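Local coordinates for D-lactate dehydrogenase (Fermentative) (Pseudomonas aeruginosa, PDB 6ABJ), which probably catalyses the NADH-dependent interconversion of pyruvate and D-lactate, as a tetrameric member of the D-isomer specific 2-hydroxyacid dehydrogenase family, at residues Y27-F41 / L320-A332. Residues are numbered along the deposited sequence; the frame is centred on the assembly and turned at random.
Sequences YDSESFQASNHRHGF and LAAIADTTLDNIA
Ser35 and Asp325 join the two helices by a direct hydrogen bond: Ser35 OG donates at 2.6 Å to Asp325 OD1, which accepts with its anti lone pair, the one turned away from OD2. The hydroxyl gets there because OG stands opposite the backbone N (chi1 177°). The same oxygen also takes a salt bridge from Arg38, with NH2 to Asp325 OD1 at 3.0 Å, although the guanidinium lies nearly perpendicular to the carboxylate and is poorly ordered, so this grip is probably looser. Farther back, a water bridges the gap by donating to both Ser31 OG (2.7 Å) and Leu320 O (2.9 Å).

Between these polar points, Phe32 is a knob in the hole formed by Ile323, Ala324, Thr327 and Leu328. Ala324 CB sits 3.7 Å from the centroid of the Phe32 ring in a CH-pi contact, while Thr327 CB and Leu328 CD2 meet the ring's edge. Thr327 spends its hydroxyl on Ile323 O, which also accepts the Thr327 backbone N-H. Beyond the helix, His39 brings CD2 to 3.5 Å from Leu328 CB, with Leu328 O over one ring face and Asp329 OD1 at the edge, 3.1 Å from His39 NE2. The Asn36 amide braces this turn, OD1 accepting from Phe41 N and ND2 donating to Phe41 O; the Phe41 ring slides along Leu328 toward Ile331 and Ala332.

Segments 27-35 and 320-332 cross at -58° with axes 8.5 Å apart. Helix 317-335 thus returns to the five-stranded parallel sheet of the domain other than the NAD-binding Rossmann domain, as the substrate-binding (catalytic) domain is built in this family. Phe32 meets Phe21 edge-to-face, Leu328 and Ile331 rest on Ile19 of strand 18-21, and Thr154 of a second subunit packs on Tyr27 and Leu320.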
loop_
_atom_site.group_PDB
_atom_site.type_symbol
_atom_site.label_atom_id
_atom_site.label_comp_id
_atom_site.label_asym_id
_atom_site.label_seq_id
_atom_site.Cartn_x
_atom_site.Cartn_y
_atom_site.Cartn_z
ATOM N N TYR B 27 12.371 -10.208 -18.626
ATOM C CA TYR B 27 11.443 -11.081 -19.377
ATOM C C TYR B 27 11.745 -11.079 -20.917
ATOM O O TYR B 27 11.429 -12.050 -21.633
ATOM C CB TYR B 27 9.968 -10.713 -19.072
ATOM C CG TYR B 27 9.476 -9.338 -19.546
ATOM C CD1 TYR B 27 9.232 -9.115 -20.878
ATOM C CD2 TYR B 27 9.239 -8.299 -18.660
ATOM C CE1 TYR B 27 8.814 -7.901 -21.347
ATOM C CE2 TYR B 27 8.773 -7.059 -19.136
ATOM C CZ TYR B 27 8.589 -6.883 -20.484
ATOM O OH TYR B 27 8.125 -5.700 -21.040
ATOM N N ASP B 28 12.400 -10.032 -21.401
ATOM C CA ASP B 28 12.843 -10.021 -22.830
ATOM C C ASP B 28 13.986 -11.018 -23.035
ATOM O O ASP B 28 13.959 -11.861 -23.950
ATOM C CB ASP B 28 13.314 -8.633 -23.221
ATOM C CG ASP B 28 12.218 -7.604 -23.205
ATOM O OD1 ASP B 28 11.184 -7.831 -23.864
ATOM O OD2 ASP B 28 12.411 -6.508 -22.624
ATOM N N SER B 29 15.012 -10.928 -22.178
ATOM C CA SER B 29 16.173 -11.821 -22.300
ATOM C C SER B 29 15.765 -13.255 -22.137
ATOM O O SER B 29 16.201 -14.106 -22.869
ATOM C CB SER B 29 17.356 -11.467 -21.402
ATOM O OG SER B 29 16.919 -11.013 -20.149
ATOM N N GLU B 30 14.893 -13.535 -21.191
ATOM C CA GLU B 30 14.481 -14.897 -20.955
ATOM C C GLU B 30 13.702 -15.475 -22.136
ATOM O O GLU B 30 14.000 -16.586 -22.593
ATOM C CB GLU B 30 13.710 -14.893 -19.614
ATOM C CG GLU B 30 13.171 -16.215 -19.135
ATOM C CD GLU B 30 13.332 -16.341 -17.631
ATOM O OE1 GLU B 30 13.097 -15.337 -16.876
ATOM O OE2 GLU B 30 13.722 -17.443 -17.199
ATOM N N SER B 31 12.765 -14.706 -22.729
ATOM C CA SER B 31 11.948 -15.226 -23.809
ATOM C C SER B 31 12.783 -15.341 -25.105
ATOM O O SER B 31 12.709 -16.341 -25.826
ATOM C CB SER B 31 10.704 -14.343 -24.069
ATOM O OG SER B 31 11.012 -12.914 -24.203
ATOM N N PHE B 32 13.568 -14.306 -25.393
ATOM C CA PHE B 32 14.351 -14.293 -26.665
ATOM C C PHE B 32 15.468 -15.314 -26.606
ATOM O O PHE B 32 15.767 -15.945 -27.597
ATOM C CB PHE B 32 14.892 -12.891 -26.957
ATOM C CG PHE B 32 13.929 -12.040 -27.728
ATOM C CD1 PHE B 32 13.851 -12.155 -29.098
ATOM C CD2 PHE B 32 13.031 -11.192 -27.090
ATOM C CE1 PHE B 32 12.965 -11.413 -29.809
ATOM C CE2 PHE B 32 12.134 -10.439 -27.812
ATOM C CZ PHE B 32 12.098 -10.536 -29.177
ATOM N N GLN B 33 16.088 -15.506 -25.443
ATOM C CA GLN B 33 17.071 -16.614 -25.371
ATOM C C GLN B 33 16.487 -17.975 -25.666
ATOM O O GLN B 33 17.099 -18.749 -26.382
ATOM C CB GLN B 33 17.847 -16.610 -24.076
ATOM C CG GLN B 33 18.793 -15.442 -24.141
ATOM C CD GLN B 33 19.745 -15.321 -23.004
ATOM O OE1 GLN B 33 19.521 -15.840 -21.924
ATOM N NE2 GLN B 33 20.838 -14.618 -23.256
ATOM N N ALA B 34 15.295 -18.247 -25.186
ATOM C CA ALA B 34 14.679 -19.539 -25.436
ATOM C C ALA B 34 14.281 -19.666 -26.898
ATOM O O ALA B 34 14.462 -20.732 -27.510
ATOM C CB ALA B 34 13.462 -19.709 -24.544
ATOM N N SER B 35 13.775 -18.562 -27.464
ATOM C CA SER B 35 13.331 -18.582 -28.835
ATOM C C SER B 35 14.512 -18.724 -29.821
ATOM O O SER B 35 14.352 -19.236 -30.930
ATOM C CB SER B 35 12.534 -17.314 -29.125
ATOM O OG SER B 35 12.168 -17.329 -30.493
ATOM N N ASN B 36 15.676 -18.292 -29.398
ATOM C CA ASN B 36 16.916 -18.332 -30.203
ATOM C C ASN B 36 17.506 -19.755 -30.403
ATOM O O ASN B 36 18.433 -19.930 -31.189
ATOM C CB ASN B 36 17.976 -17.418 -29.558
ATOM C CG ASN B 36 19.082 -16.994 -30.521
ATOM O OD1 ASN B 36 18.870 -16.764 -31.744
ATOM N ND2 ASN B 36 20.275 -16.883 -29.978
ATOM N N HIS B 37 16.923 -20.769 -29.757
ATOM C CA HIS B 37 17.376 -22.170 -29.883
ATOM C C HIS B 37 17.229 -22.705 -31.306
ATOM O O HIS B 37 17.835 -23.702 -31.639
ATOM C CB HIS B 37 16.673 -23.109 -28.872
ATOM C CG HIS B 37 17.015 -22.825 -27.432
ATOM N ND1 HIS B 37 18.129 -22.100 -27.052
ATOM C CD2 HIS B 37 16.397 -23.187 -26.279
ATOM C CE1 HIS B 37 18.175 -22.019 -25.733
ATOM N NE2 HIS B 37 17.135 -22.669 -25.239
ATOM N N ARG B 38 16.447 -22.036 -32.149
ATOM C CA ARG B 38 16.328 -22.396 -33.558
ATOM C C ARG B 38 16.861 -21.285 -34.475
ATOM O O ARG B 38 16.528 -21.257 -35.637
ATOM C CB ARG B 38 14.860 -22.752 -33.908
ATOM C CG ARG B 38 13.793 -21.979 -33.115
ATOM C CD ARG B 38 13.584 -22.686 -31.767
ATOM N NE ARG B 38 12.631 -22.002 -30.907
ATOM C CZ ARG B 38 11.310 -22.062 -31.058
ATOM N NH1 ARG B 38 10.769 -22.768 -32.043
ATOM N NH2 ARG B 38 10.516 -21.413 -30.222
ATOM N N HIS B 39 17.704 -20.389 -33.965
ATOM C CA HIS B 39 18.335 -19.382 -34.817
ATOM C C HIS B 39 19.821 -19.239 -34.561
ATOM O O HIS B 39 20.582 -19.125 -35.501
ATOM C CB HIS B 39 17.662 -18.002 -34.670
ATOM C CG HIS B 39 16.238 -17.985 -35.107
ATOM N ND1 HIS B 39 15.862 -17.960 -36.437
ATOM C CD2 HIS B 39 15.091 -18.038 -34.391
ATOM C CE1 HIS B 39 14.546 -17.998 -36.524
ATOM N NE2 HIS B 39 14.058 -18.045 -35.293
ATOM N N GLY B 40 20.239 -19.179 -33.307
ATOM C CA GLY B 40 21.657 -18.997 -32.989
ATOM C C GLY B 40 22.162 -17.598 -33.287
ATOM O O GLY B 40 23.345 -17.403 -33.612
ATOM N N PHE B 41 21.286 -16.608 -33.202
ATOM C CA PHE B 41 21.753 -15.253 -33.358
ATOM C C PHE B 41 22.604 -14.862 -32.136
ATOM O O PHE B 41 22.571 -15.503 -31.105
ATOM C CB PHE B 41 20.555 -14.311 -33.570
ATOM C CG PHE B 41 19.732 -14.609 -34.825
ATOM C CD1 PHE B 41 20.312 -15.120 -35.992
ATOM C CD2 PHE B 41 18.362 -14.325 -34.854
ATOM C CE1 PHE B 41 19.538 -15.360 -37.137
ATOM C CE2 PHE B 41 17.593 -14.535 -35.999
ATOM C CZ PHE B 41 18.174 -15.052 -37.148
ATOM N N LEU B 320 4.807 -13.980 -24.576
ATOM C CA LEU B 320 6.152 -13.438 -24.790
ATOM C C LEU B 320 6.959 -14.369 -25.709
ATOM O O LEU B 320 7.746 -13.874 -26.538
ATOM C CB LEU B 320 6.906 -13.212 -23.462
ATOM C CG LEU B 320 6.367 -12.082 -22.586
ATOM C CD1 LEU B 320 7.050 -12.159 -21.274
ATOM C CD2 LEU B 320 6.566 -10.747 -23.315
ATOM N N ALA B 321 6.789 -15.677 -25.543
ATOM C CA ALA B 321 7.431 -16.632 -26.461
ATOM C C ALA B 321 6.971 -16.419 -27.899
ATOM O O ALA B 321 7.808 -16.478 -28.823
ATOM C CB ALA B 321 7.206 -18.089 -26.015
ATOM N N ALA B 322 5.684 -16.164 -28.107
ATOM C CA ALA B 322 5.173 -15.865 -29.447
ATOM C C ALA B 322 5.767 -14.588 -30.071
ATOM O O ALA B 322 6.080 -14.539 -31.282
ATOM C CB ALA B 322 3.644 -15.771 -29.445
ATOM N N ILE B 323 5.884 -13.541 -29.260
ATOM C CA ILE B 323 6.527 -12.287 -29.676
ATOM C C ILE B 323 8.013 -12.535 -30.058
ATOM O O ILE B 323 8.532 -11.997 -31.055
ATOM C CB ILE B 323 6.470 -11.256 -28.537
ATOM C CG1 ILE B 323 5.054 -10.618 -28.437
ATOM C CG2 ILE B 323 7.510 -10.145 -28.680
ATOM C CD1 ILE B 323 4.784 -10.003 -27.077
ATOM N N ALA B 324 8.702 -13.310 -29.240
ATOM C CA ALA B 324 10.131 -13.595 -29.521
ATOM C C ALA B 324 10.316 -14.418 -30.785
ATOM O O ALA B 324 11.161 -14.065 -31.608
ATOM C CB ALA B 324 10.759 -14.286 -28.342
ATOM N N ASP B 325 9.515 -15.474 -30.953
ATOM C CA ASP B 325 9.542 -16.352 -32.130
ATOM C C ASP B 325 9.225 -15.537 -33.399
ATOM O O ASP B 325 9.895 -15.635 -34.422
ATOM C CB ASP B 325 8.447 -17.439 -32.003
ATOM C CG ASP B 325 8.740 -18.488 -30.949
ATOM O OD1 ASP B 325 9.806 -18.508 -30.344
ATOM O OD2 ASP B 325 7.863 -19.330 -30.738
ATOM N N THR B 326 8.164 -14.742 -33.331
ATOM C CA THR B 326 7.761 -13.912 -34.418
ATOM C C THR B 326 8.880 -12.929 -34.773
ATOM O O THR B 326 9.240 -12.790 -35.962
ATOM C CB THR B 326 6.424 -13.233 -34.137
ATOM O OG1 THR B 326 5.411 -14.263 -34.204
ATOM C CG2 THR B 326 6.127 -12.244 -35.191
ATOM N N THR B 327 9.479 -12.292 -33.768
ATOM C CA THR B 327 10.484 -11.261 -34.034
ATOM C C THR B 327 11.774 -11.897 -34.650
ATOM O O THR B 327 12.304 -11.377 -35.628
ATOM C CB THR B 327 10.792 -10.504 -32.749
ATOM O OG1 THR B 327 9.581 -9.853 -32.302
ATOM C CG2 THR B 327 11.894 -9.487 -32.940
ATOM N N LEU B 328 12.242 -13.017 -34.094
ATOM C CA LEU B 328 13.396 -13.711 -34.643
ATOM C C LEU B 328 13.106 -14.256 -36.061
ATOM O O LEU B 328 13.955 -14.115 -36.972
ATOM C CB LEU B 328 13.903 -14.800 -33.672
ATOM C CG LEU B 328 14.434 -14.256 -32.327
ATOM C CD1 LEU B 328 15.174 -15.303 -31.513
ATOM C CD2 LEU B 328 15.321 -13.035 -32.487
ATOM N N ASP B 329 11.910 -14.816 -36.277
ATOM C CA ASP B 329 11.508 -15.210 -37.625
ATOM C C ASP B 329 11.478 -14.023 -38.577
ATOM O O ASP B 329 11.883 -14.160 -39.745
ATOM C CB ASP B 329 10.168 -15.952 -37.648
ATOM C CG ASP B 329 10.261 -17.379 -37.072
ATOM O OD1 ASP B 329 11.403 -17.914 -36.874
ATOM O OD2 ASP B 329 9.182 -17.991 -36.863
ATOM N N ASN B 330 10.977 -12.871 -38.123
ATOM C CA ASN B 330 10.968 -11.673 -38.966
ATOM C C ASN B 330 12.388 -11.304 -39.402
ATOM O O ASN B 330 12.620 -10.834 -40.528
ATOM C CB ASN B 330 10.350 -10.439 -38.268
ATOM C CG ASN B 330 8.869 -10.525 -38.099
ATOM O OD1 ASN B 330 8.170 -11.325 -38.726
ATOM N ND2 ASN B 330 8.347 -9.645 -37.209
ATOM N N ILE B 331 13.323 -11.511 -38.493
ATOM C CA ILE B 331 14.701 -11.110 -38.725
ATOM C C ILE B 331 15.343 -12.079 -39.746
ATOM O O ILE B 331 16.081 -11.624 -40.651
ATOM C CB ILE B 331 15.506 -11.035 -37.395
ATOM C CG1 ILE B 331 15.110 -9.777 -36.603
ATOM C CG2 ILE B 331 17.008 -10.933 -37.655
ATOM C CD1 ILE B 331 15.565 -9.775 -35.153
ATOM N N ALA B 332 15.065 -13.380 -39.579
ATOM C CA ALA B 332 15.581 -14.440 -40.505
ATOM C C ALA B 332 15.021 -14.193 -41.905
ATOM O O ALA B 332 15.714 -14.312 -42.915
ATOM C CB ALA B 332 15.199 -15.826 -39.981
HETATM O O HOH W 1 9.494 -11.575 -26.048
#